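Local coordinates for extracellular endo-alpha-(1->5)-L-arabinanase 1 (Bacillus subtilis, PDB 1UV4), which cleaves internal alpha-1,5-linked arabinofuranosyl bonds of linear and branched arabinan during breakdown of the plant cell wall, using a bound calcium ion, at residues W61-A75 against Y88-G102. Numbering follows the deposited sequence.
Sequences WWSNYVPNYGQNQWA and YYSVSSFGSNTSAIG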
ATOM      1  N   TRP A  61     -20.085   1.397 -10.562  1.00 12.11           N
ATOM      2  CA  TRP A  61     -19.683   0.035 -10.962  1.00 12.03           C
ATOM      3  C   TRP A  61     -19.225  -0.827  -9.805  1.00 11.99           C
ATOM      4  O   TRP A  61     -19.198  -2.058  -9.891  1.00 11.52           O
ATOM      5  CB  TRP A  61     -18.582   0.072 -12.050  1.00 11.02           C
ATOM      6  CG  TRP A  61     -17.262   0.680 -11.681  1.00 12.53           C
ATOM      7  CD1 TRP A  61     -16.839   1.962 -12.029  1.00 12.52           C
ATOM      8  CD2 TRP A  61     -16.146   0.042 -11.085  1.00 14.02           C
ATOM      9  NE1 TRP A  61     -15.551   2.144 -11.601  1.00 13.72           N
ATOM     10  CE2 TRP A  61     -15.095   0.996 -11.021  1.00 12.87           C
ATOM     11  CE3 TRP A  61     -15.929  -1.222 -10.538  1.00 12.59           C
ATOM     12  CZ2 TRP A  61     -13.885   0.723 -10.418  1.00 12.82           C
ATOM     13  CZ3 TRP A  61     -14.689  -1.500  -9.959  1.00 13.35           C
ATOM     14  CH2 TRP A  61     -13.701  -0.534  -9.902  1.00 13.86           C
ATOM     15  N   TRP A  62     -18.875  -0.196  -8.691  1.00 11.32           N
ATOM     16  CA  TRP A  62     -18.325  -0.945  -7.534  1.00 10.97           C
ATOM     17  C   TRP A  62     -19.280  -2.023  -7.062  1.00 11.57           C
ATOM     18  O   TRP A  62     -18.841  -3.114  -6.747  1.00 11.97           O
ATOM     19  CB  TRP A  62     -18.043   0.006  -6.385  1.00  9.95           C
ATOM     20  CG  TRP A  62     -16.939   0.968  -6.594  1.00 11.70           C
ATOM     21  CD1 TRP A  62     -15.955   0.952  -7.548  1.00 13.81           C
ATOM     22  CD2 TRP A  62     -16.701   2.121  -5.803  1.00 11.46           C
ATOM     23  NE1 TRP A  62     -15.101   2.020  -7.366  1.00 13.66           N
ATOM     24  CE2 TRP A  62     -15.528   2.747  -6.291  1.00 12.58           C
ATOM     25  CE3 TRP A  62     -17.325   2.667  -4.682  1.00 12.78           C
ATOM     26  CZ2 TRP A  62     -15.006   3.906  -5.724  1.00 13.34           C
ATOM     27  CZ3 TRP A  62     -16.800   3.814  -4.121  1.00 14.17           C
ATOM     28  CH2 TRP A  62     -15.673   4.440  -4.671  1.00 12.95           C
ATOM     29  N   SER A  63     -20.589  -1.756  -7.092  1.00 12.31           N
ATOM     30  CA  SER A  63     -21.545  -2.742  -6.568  1.00 13.61           C
ATOM     31  C   SER A  63     -21.681  -3.999  -7.448  1.00 14.68           C
ATOM     32  O   SER A  63     -22.202  -5.028  -7.006  1.00 15.91           O
ATOM     33  CB  SER A  63     -22.920  -2.087  -6.304  1.00 14.65           C
ATOM     34  OG  SER A  63     -23.536  -1.734  -7.493  1.00 16.36           O
ATOM     35  N   ASN A  64     -21.212  -3.920  -8.690  1.00 14.54           N
ATOM     36  CA  ASN A  64     -21.225  -5.063  -9.594  1.00 14.62           C
ATOM     37  C   ASN A  64     -20.212  -6.120  -9.206  1.00 14.31           C
ATOM     38  O   ASN A  64     -20.329  -7.267  -9.644  1.00 14.51           O
ATOM     39  CB  ASN A  64     -20.916  -4.653 -11.040  1.00 14.57           C
ATOM     40  CG  ASN A  64     -21.919  -3.648 -11.590  1.00 18.29           C
ATOM     41  OD1 ASN A  64     -23.065  -3.576 -11.120  1.00 22.79           O
ATOM     42  ND2 ASN A  64     -21.507  -2.898 -12.605  1.00 20.01           N
ATOM     43  N   TYR A  65     -19.186  -5.715  -8.471  1.00 14.28           N
ATOM     44  CA  TYR A  65     -18.091  -6.615  -8.065  1.00 13.94           C
ATOM     45  C   TYR A  65     -18.038  -6.848  -6.564  1.00 14.44           C
ATOM     46  O   TYR A  65     -17.650  -7.935  -6.096  1.00 14.75           O
ATOM     47  CB  TYR A  65     -16.738  -6.107  -8.590  1.00 14.60           C
ATOM     48  CG  TYR A  65     -16.698  -6.051 -10.076  1.00 15.87           C
ATOM     49  CD1 TYR A  65     -16.747  -7.195 -10.834  1.00 21.23           C
ATOM     50  CD2 TYR A  65     -16.710  -4.828 -10.742  1.00 19.60           C
ATOM     51  CE1 TYR A  65     -16.756  -7.147 -12.208  1.00 21.91           C
ATOM     52  CE2 TYR A  65     -16.702  -4.763 -12.106  1.00 21.30           C
ATOM     53  CZ  TYR A  65     -16.760  -5.929 -12.831  1.00 21.78           C
ATOM     54  OH  TYR A  65     -16.733  -5.852 -14.171  1.00 25.48           O
ATOM     55  N   VAL A  66     -18.439  -5.856  -5.788  1.00 13.87           N
ATOM     56  CA  VAL A  66     -18.429  -5.899  -4.336  1.00 14.68           C
ATOM     57  C   VAL A  66     -19.782  -5.419  -3.824  1.00 15.40           C
ATOM     58  O   VAL A  66     -19.916  -4.293  -3.328  1.00 15.75           O
ATOM     59  CB  VAL A  66     -17.293  -5.015  -3.769  1.00 14.63           C
ATOM     60  CG1 VAL A  66     -17.119  -5.177  -2.243  1.00 15.59           C
ATOM     61  CG2 VAL A  66     -15.973  -5.280  -4.482  1.00 16.12           C
ATOM     62  N   PRO A  67     -20.788  -6.249  -3.967  1.00 15.86           N
ATOM     63  CA  PRO A  67     -22.146  -5.820  -3.637  1.00 17.53           C
ATOM     64  C   PRO A  67     -22.342  -5.121  -2.300  1.00 19.66           C
ATOM     65  O   PRO A  67     -23.168  -4.215  -2.241  1.00 21.10           O
ATOM     66  CB  PRO A  67     -22.939  -7.117  -3.672  1.00 17.32           C
ATOM     67  CG  PRO A  67     -22.088  -8.132  -4.323  1.00 16.60           C
ATOM     68  CD  PRO A  67     -20.755  -7.574  -4.590  1.00 15.91           C
ATOM     69  N   ASN A  68     -21.680  -5.508  -1.232  1.00 20.19           N
ATOM     70  CA  ASN A  68     -22.037  -4.767   0.004  1.00 21.25           C
ATOM     71  C   ASN A  68     -20.794  -4.131   0.556  1.00 19.77           C
ATOM     72  O   ASN A  68     -20.405  -4.270   1.728  1.00 20.57           O
ATOM     73  CB  ASN A  68     -22.842  -5.622   0.975  1.00 22.34           C
ATOM     74  CG  ASN A  68     -24.286  -5.771   0.521  1.00 25.18           C
ATOM     75  OD1 ASN A  68     -24.617  -6.707  -0.217  1.00 27.40           O
ATOM     76  ND2 ASN A  68     -25.160  -4.818   0.923  1.00 28.80           N
ATOM     77  N   TYR A  69     -20.145  -3.404  -0.352  1.00 16.98           N
ATOM     78  CA  TYR A  69     -18.900  -2.735  -0.016  1.00 15.25           C
ATOM     79  C   TYR A  69     -19.135  -1.774   1.131  1.00 13.93           C
ATOM     80  O   TYR A  69     -20.202  -1.128   1.240  1.00 13.82           O
ATOM     81  CB  TYR A  69     -18.264  -2.020  -1.224  1.00 15.32           C
ATOM     82  CG  TYR A  69     -19.040  -0.911  -1.874  1.00 13.23           C
ATOM     83  CD1 TYR A  69     -18.984   0.387  -1.387  1.00 12.89           C
ATOM     84  CD2 TYR A  69     -19.851  -1.164  -2.956  1.00 14.19           C
ATOM     85  CE1 TYR A  69     -19.710   1.392  -1.965  1.00 12.48           C
ATOM     86  CE2 TYR A  69     -20.554  -0.169  -3.585  1.00 13.80           C
ATOM     87  CZ  TYR A  69     -20.486   1.120  -3.087  1.00 12.04           C
ATOM     88  OH  TYR A  69     -21.230   2.066  -3.725  1.00 13.88           O
ATOM     89  N   GLY A  70     -18.114  -1.681   1.982  1.00 13.04           N
ATOM     90  CA  GLY A  70     -18.084  -0.660   3.002  1.00 13.00           C
ATOM     91  C   GLY A  70     -17.949   0.716   2.393  1.00 11.58           C
ATOM     92  O   GLY A  70     -17.331   0.893   1.363  1.00 12.66           O
ATOM     93  N   GLN A  71     -18.444   1.702   3.115  1.00 13.44           N
ATOM     94  CA  GLN A  71     -18.568   3.032   2.493  1.00 13.23           C
ATOM     95  C   GLN A  71     -17.197   3.668   2.290  1.00 13.62           C
ATOM     96  O   GLN A  71     -17.035   4.438   1.364  1.00 12.15           O
ATOM     97  CB  GLN A  71     -19.459   3.940   3.265  1.00 13.73           C
ATOM     98  CG  GLN A  71     -18.985   4.292   4.646  1.00 16.45           C
ATOM     99  CD  GLN A  71     -19.961   5.206   5.362  1.00 17.46           C
ATOM    100  OE1 GLN A  71     -20.855   5.795   4.728  1.00 20.58           O
ATOM    101  NE2 GLN A  71     -19.850   5.273   6.669  1.00 20.95           N
ATOM    102  N   ASN A  72     -16.210   3.333   3.128  1.00 12.43           N
ATOM    103  CA  ASN A  72     -14.878   3.882   2.980  1.00 12.90           C
ATOM    104  C   ASN A  72     -14.084   3.008   2.040  1.00 12.35           C
ATOM    105  O   ASN A  72     -14.154   1.766   2.068  1.00 12.01           O
ATOM    106  CB  ASN A  72     -14.157   4.048   4.350  1.00 11.53           C
ATOM    107  CG  ASN A  72     -13.806   2.719   5.074  1.00 16.12           C
ATOM    108  OD1 ASN A  72     -12.764   2.642   5.761  1.00 15.86           O
ATOM    109  ND2 ASN A  72     -14.700   1.734   5.011  1.00 16.64           N
ATOM    110  N   GLN A  73     -13.299   3.636   1.165  1.00 11.71           N
ATOM    111  CA  GLN A  73     -12.373   2.872   0.318  1.00 12.44           C
ATOM    112  C   GLN A  73     -10.983   2.813   0.982  1.00 11.56           C
ATOM    113  O   GLN A  73     -10.695   3.568   1.893  1.00 11.37           O
ATOM    114  CB  GLN A  73     -12.269   3.419  -1.104  1.00 12.01           C
ATOM    115  CG  GLN A  73     -13.508   3.030  -1.958  1.00 14.18           C
ATOM    116  CD  GLN A  73     -14.781   3.631  -1.433  1.00 11.81           C
ATOM    117  OE1 GLN A  73     -14.974   4.847  -1.381  1.00 11.90           O
ATOM    118  NE2 GLN A  73     -15.695   2.772  -1.013  1.00 11.60           N
ATOM    119  N   TRP A  74     -10.170   1.831   0.581  1.00 11.50           N
ATOM    120  CA  TRP A  74      -8.988   1.489   1.374  1.00 12.55           C
ATOM    121  C   TRP A  74      -7.682   1.544   0.607  1.00 12.54           C
ATOM    122  O   TRP A  74      -7.603   1.230  -0.578  1.00 13.20           O
ATOM    123  CB  TRP A  74      -9.036   0.052   1.970  1.00 11.89           C
ATOM    124  CG  TRP A  74     -10.278  -0.387   2.654  1.00 11.22           C
ATOM    125  CD1 TRP A  74     -11.355   0.367   3.041  1.00 11.74           C
ATOM    126  CD2 TRP A  74     -10.601  -1.725   2.968  1.00 12.38           C
ATOM    127  NE1 TRP A  74     -12.322  -0.435   3.611  1.00 14.11           N
ATOM    128  CE2 TRP A  74     -11.881  -1.724   3.568  1.00 11.76           C
ATOM    129  CE3 TRP A  74      -9.938  -2.945   2.808  1.00 13.63           C
ATOM    130  CZ2 TRP A  74     -12.494  -2.888   4.022  1.00 13.53           C
ATOM    131  CZ3 TRP A  74     -10.578  -4.101   3.284  1.00 13.39           C
ATOM    132  CH2 TRP A  74     -11.817  -4.049   3.859  1.00 13.86           C
ATOM    133  N   ALA A  75      -6.632   1.910   1.323  1.00 12.93           N
ATOM    134  CA  ALA A  75      -5.258   1.634   0.909  1.00 13.76           C
ATOM    135  C   ALA A  75      -4.912   2.165  -0.484  1.00 14.03           C
ATOM    136  O   ALA A  75      -4.557   1.450  -1.388  1.00 14.55           O
ATOM    137  CB  ALA A  75      -4.976   0.147   1.064  1.00 13.06           C
ATOM    138  N   TYR A  88      -4.563   4.024  -7.563  1.00 13.14           N
ATOM    139  CA  TYR A  88      -5.161   2.705  -7.375  1.00 12.76           C
ATOM    140  C   TYR A  88      -5.771   2.709  -5.959  1.00 13.15           C
ATOM    141  O   TYR A  88      -5.226   3.325  -5.032  1.00 13.80           O
ATOM    142  CB  TYR A  88      -4.138   1.586  -7.524  1.00 13.25           C
ATOM    143  CG  TYR A  88      -3.629   1.428  -8.945  1.00 12.44           C
ATOM    144  CD1 TYR A  88      -2.574   2.183  -9.421  1.00 12.43           C
ATOM    145  CD2 TYR A  88      -4.198   0.530  -9.815  1.00 12.14           C
ATOM    146  CE1 TYR A  88      -2.117   2.058 -10.717  1.00 11.64           C
ATOM    147  CE2 TYR A  88      -3.717   0.384 -11.105  1.00 12.01           C
ATOM    148  CZ  TYR A  88      -2.711   1.172 -11.569  1.00 11.46           C
ATOM    149  OH  TYR A  88      -2.266   1.022 -12.832  1.00 12.65           O
ATOM    150  N   TYR A  89      -6.863   2.000  -5.743  1.00 13.40           N
ATOM    151  CA  TYR A  89      -7.517   1.999  -4.430  1.00 13.30           C
ATOM    152  C   TYR A  89      -8.324   0.700  -4.302  1.00 12.73           C
ATOM    153  O   TYR A  89      -8.580   0.027  -5.297  1.00 14.00           O
ATOM    154  CB  TYR A  89      -8.393   3.255  -4.262  1.00 12.81           C
ATOM    155  CG  TYR A  89      -9.479   3.282  -5.284  1.00 12.99           C
ATOM    156  CD1 TYR A  89      -9.269   3.830  -6.541  1.00 13.64           C
ATOM    157  CD2 TYR A  89     -10.701   2.686  -5.039  1.00 14.77           C
ATOM    158  CE1 TYR A  89     -10.240   3.790  -7.503  1.00 13.73           C
ATOM    159  CE2 TYR A  89     -11.656   2.638  -5.958  1.00 13.49           C
ATOM    160  CZ  TYR A  89     -11.451   3.189  -7.219  1.00 11.62           C
ATOM    161  OH  TYR A  89     -12.456   3.145  -8.182  1.00 13.59           O
ATOM    162  N   SER A  90      -8.820   0.429  -3.095  1.00 13.90           N
ATOM    163  CA  SER A  90      -9.482  -0.840  -2.795  1.00 13.93           C
ATOM    164  C   SER A  90     -10.940  -0.601  -2.418  1.00 13.71           C
ATOM    165  O   SER A  90     -11.264   0.326  -1.654  1.00 14.04           O
ATOM    166  CB  SER A  90      -8.829  -1.578  -1.602  1.00 13.93           C
ATOM    167  OG  SER A  90      -7.431  -1.485  -1.633  1.00 14.25           O
ATOM    168  N   VAL A  91     -11.835  -1.438  -2.961  1.00 13.42           N
ATOM    169  CA  VAL A  91     -13.234  -1.457  -2.592  1.00 12.46           C
ATOM    170  C   VAL A  91     -13.501  -2.823  -1.937  1.00 12.68           C
ATOM    171  O   VAL A  91     -13.269  -3.826  -2.560  1.00 13.26           O
ATOM    172  CB  VAL A  91     -14.104  -1.341  -3.869  1.00 12.76           C
ATOM    173  CG1 VAL A  91     -15.559  -1.416  -3.520  1.00 13.95           C
ATOM    174  CG2 VAL A  91     -13.751  -0.088  -4.649  1.00 14.88           C
ATOM    175  N   SER A  92     -13.964  -2.852  -0.698  1.00 12.35           N
ATOM    176  CA  SER A  92     -14.093  -4.145  -0.022  1.00 12.13           C
ATOM    177  C   SER A  92     -14.996  -3.996   1.173  1.00 12.57           C
ATOM    178  O   SER A  92     -15.655  -2.976   1.364  1.00 12.24           O
ATOM    179  CB  SER A  92     -12.674  -4.580   0.371  1.00 12.87           C
ATOM    180  OG  SER A  92     -12.639  -5.885   0.917  1.00 13.72           O
ATOM    181  N   SER A  93     -15.123  -5.079   1.952  1.00 12.04           N
ATOM    182  CA  SER A  93     -15.789  -5.052   3.261  1.00 11.95           C
ATOM    183  C   SER A  93     -14.924  -5.826   4.255  1.00 12.03           C
ATOM    184  O   SER A  93     -14.213  -6.744   3.879  1.00 12.01           O
ATOM    185  CB  SER A  93     -17.199  -5.632   3.200  1.00 14.11           C
ATOM    186  OG  SER A  93     -17.203  -6.961   2.792  1.00 18.45           O
ATOM    187  N   PHE A  94     -14.911  -5.345   5.477  1.00 12.96           N
ATOM    188  CA  PHE A  94     -14.006  -5.870   6.496  1.00 13.12           C
ATOM    189  C   PHE A  94     -14.016  -7.401   6.590  1.00 12.75           C
ATOM    190  O   PHE A  94     -15.078  -8.007   6.836  1.00 14.60           O
ATOM    191  CB  PHE A  94     -14.349  -5.287   7.853  1.00 13.77           C
ATOM    192  CG  PHE A  94     -14.298  -3.755   7.917  1.00 15.20           C
ATOM    193  CD1 PHE A  94     -13.200  -3.041   7.464  1.00 18.46           C
ATOM    194  CD2 PHE A  94     -15.374  -3.046   8.456  1.00 19.02           C
ATOM    195  CE1 PHE A  94     -13.177  -1.663   7.525  1.00 19.21           C
ATOM    196  CE2 PHE A  94     -15.350  -1.647   8.505  1.00 17.02           C
ATOM    197  CZ  PHE A  94     -14.247  -0.971   8.035  1.00 18.11           C
ATOM    198  N   GLY A  95     -12.831  -7.993   6.412  1.00 12.71           N
ATOM    199  CA  GLY A  95     -12.673  -9.437   6.548  1.00 12.51           C
ATOM    200  C   GLY A  95     -12.909 -10.247   5.282  1.00 12.60           C
ATOM    201  O   GLY A  95     -12.641 -11.426   5.268  1.00 13.21           O
ATOM    202  N   SER A  96     -13.446  -9.653   4.233  1.00 11.64           N
ATOM    203  CA  SER A  96     -13.914 -10.402   3.081  1.00 12.22           C
ATOM    204  C   SER A  96     -12.867 -10.466   1.979  1.00 12.06           C
ATOM    205  O   SER A  96     -12.152  -9.487   1.723  1.00 12.71           O
ATOM    206  CB  SER A  96     -15.156  -9.713   2.521  1.00 12.68           C
ATOM    207  OG  SER A  96     -15.688 -10.445   1.410  1.00 12.95           O
ATOM    208  N   ASN A  97     -12.808 -11.561   1.228  1.00 12.07           N
ATOM    209  CA  ASN A  97     -12.028 -11.482  -0.022  1.00 11.96           C
ATOM    210  C   ASN A  97     -12.853 -11.301  -1.272  1.00 12.69           C
ATOM    211  O   ASN A  97     -12.348 -11.511  -2.384  1.00 13.72           O
ATOM    212  CB  ASN A  97     -11.010 -12.626  -0.195  1.00 12.53           C
ATOM    213  CG  ASN A  97     -11.631 -13.928  -0.566  1.00 13.85           C
ATOM    214  OD1 ASN A  97     -12.811 -14.202  -0.283  1.00 13.54           O
ATOM    215  ND2 ASN A  97     -10.825 -14.781  -1.206  1.00 15.87           N
ATOM    216  N   THR A  98     -14.085 -10.820  -1.102  1.00 12.55           N
ATOM    217  CA  THR A  98     -14.822 -10.269  -2.218  1.00 13.42           C
ATOM    218  C   THR A  98     -14.528  -8.767  -2.261  1.00 13.33           C
ATOM    219  O   THR A  98     -15.060  -7.990  -1.476  1.00 13.71           O
ATOM    220  CB  THR A  98     -16.286 -10.563  -2.067  1.00 13.31           C
ATOM    221  OG1 THR A  98     -16.479 -11.983  -2.039  1.00 14.41           O
ATOM    222  CG2 THR A  98     -17.047 -10.083  -3.293  1.00 13.47           C
ATOM    223  N   SER A  99     -13.659  -8.402  -3.197  1.00 13.59           N
ATOM    224  CA  SER A  99     -13.011  -7.099  -3.236  1.00 13.23           C
ATOM    225  C   SER A  99     -12.630  -6.708  -4.641  1.00 13.80           C
ATOM    226  O   SER A  99     -12.590  -7.527  -5.539  1.00 14.27           O
ATOM    227  CB  SER A  99     -11.730  -7.101  -2.385  1.00 13.51           C
ATOM    228  OG  SER A  99     -11.925  -7.554  -1.074  1.00 13.52           O
ATOM    229  N   ALA A 100     -12.352  -5.421  -4.843  1.00 13.61           N
ATOM    230  CA  ALA A 100     -11.875  -4.973  -6.151  1.00 13.95           C
ATOM    231  C   ALA A 100     -10.896  -3.846  -5.993  1.00 15.27           C
ATOM    232  O   ALA A 100     -10.982  -3.056  -5.063  1.00 14.56           O
ATOM    233  CB  ALA A 100     -13.019  -4.508  -7.020  1.00 14.64           C
ATOM    234  N   ILE A 101      -9.950  -3.786  -6.910  1.00 14.34           N
ATOM    235  CA  ILE A 101      -9.061  -2.634  -7.020  1.00 14.98           C
ATOM    236  C   ILE A 101      -9.531  -1.837  -8.216  1.00 14.40           C
ATOM    237  O   ILE A 101      -9.719  -2.379  -9.303  1.00 13.81           O
ATOM    238  CB  ILE A 101      -7.549  -3.056  -7.170  1.00 13.68           C
ATOM    239  CG1 ILE A 101      -7.038  -3.664  -5.878  1.00 14.36           C
ATOM    240  CG2 ILE A 101      -6.671  -1.891  -7.633  1.00 14.85           C
ATOM    241  CD1 ILE A 101      -5.817  -4.535  -6.031  1.00 15.68           C
ATOM    242  N   GLY A 102      -9.731  -0.533  -7.985  1.00 13.51           N
ATOM    243  CA  GLY A 102     -10.096   0.404  -9.036  1.00 13.49           C
ATOM    244  C   GLY A 102      -8.941   1.357  -9.312  1.00 12.83           C
ATOM    245  O   GLY A 102      -7.932   1.394  -8.599  1.00 12.33           O
TER
HETATM  246  O   HOH W   1     -14.991  -0.032   0.059  1.00 19.14           O
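Val91 CG2 sits over one face of the Trp62 indole, 3.6 Å from the centroid of its five-membered ring and 5° off the normal. At the edge of the same ring, Trp62 NE1 donates a hydrogen bond to Tyr89 OH (3.0 Å). The hydroxyl lies in the indole plane, so the ring is held at both face and rim. The other methyl, Val91 CG1, stands anti to the backbone N (chi1 178°) and meets Tyr69 CB at 3.6 Å. Val66 lies across strands 84-91 and 99-106 where they pair, with CG2 4.0 Å from Ala100 CB. Trp62, Val66, Tyr89, Val91 and Ala100 make up the buried, tight part. The fold is the five-bladed beta-propeller of family 43. Within one blade, Trp74 and Ser90 form an antiparallel hydrogen-bonded pair. Trp74 O accepts from both Ser90 N and Ser90 OG; the hydroxyl lies 2.9 Å from Trp74 O, above the carbonyl plane. Ser90 OG is also hydrogen-bonded to the backbone N of Asp133, thought to tune the catalytic acid. Toward solvent the packing thins. Ser92 CB still covers one face of the Trp74 six-membered ring. Exposed Phe94 runs nearly parallel to that ring but slid aside, with centroids 5.5 Å apart and little overlap. Next to it is Gly95, a probable substrate-binding residue.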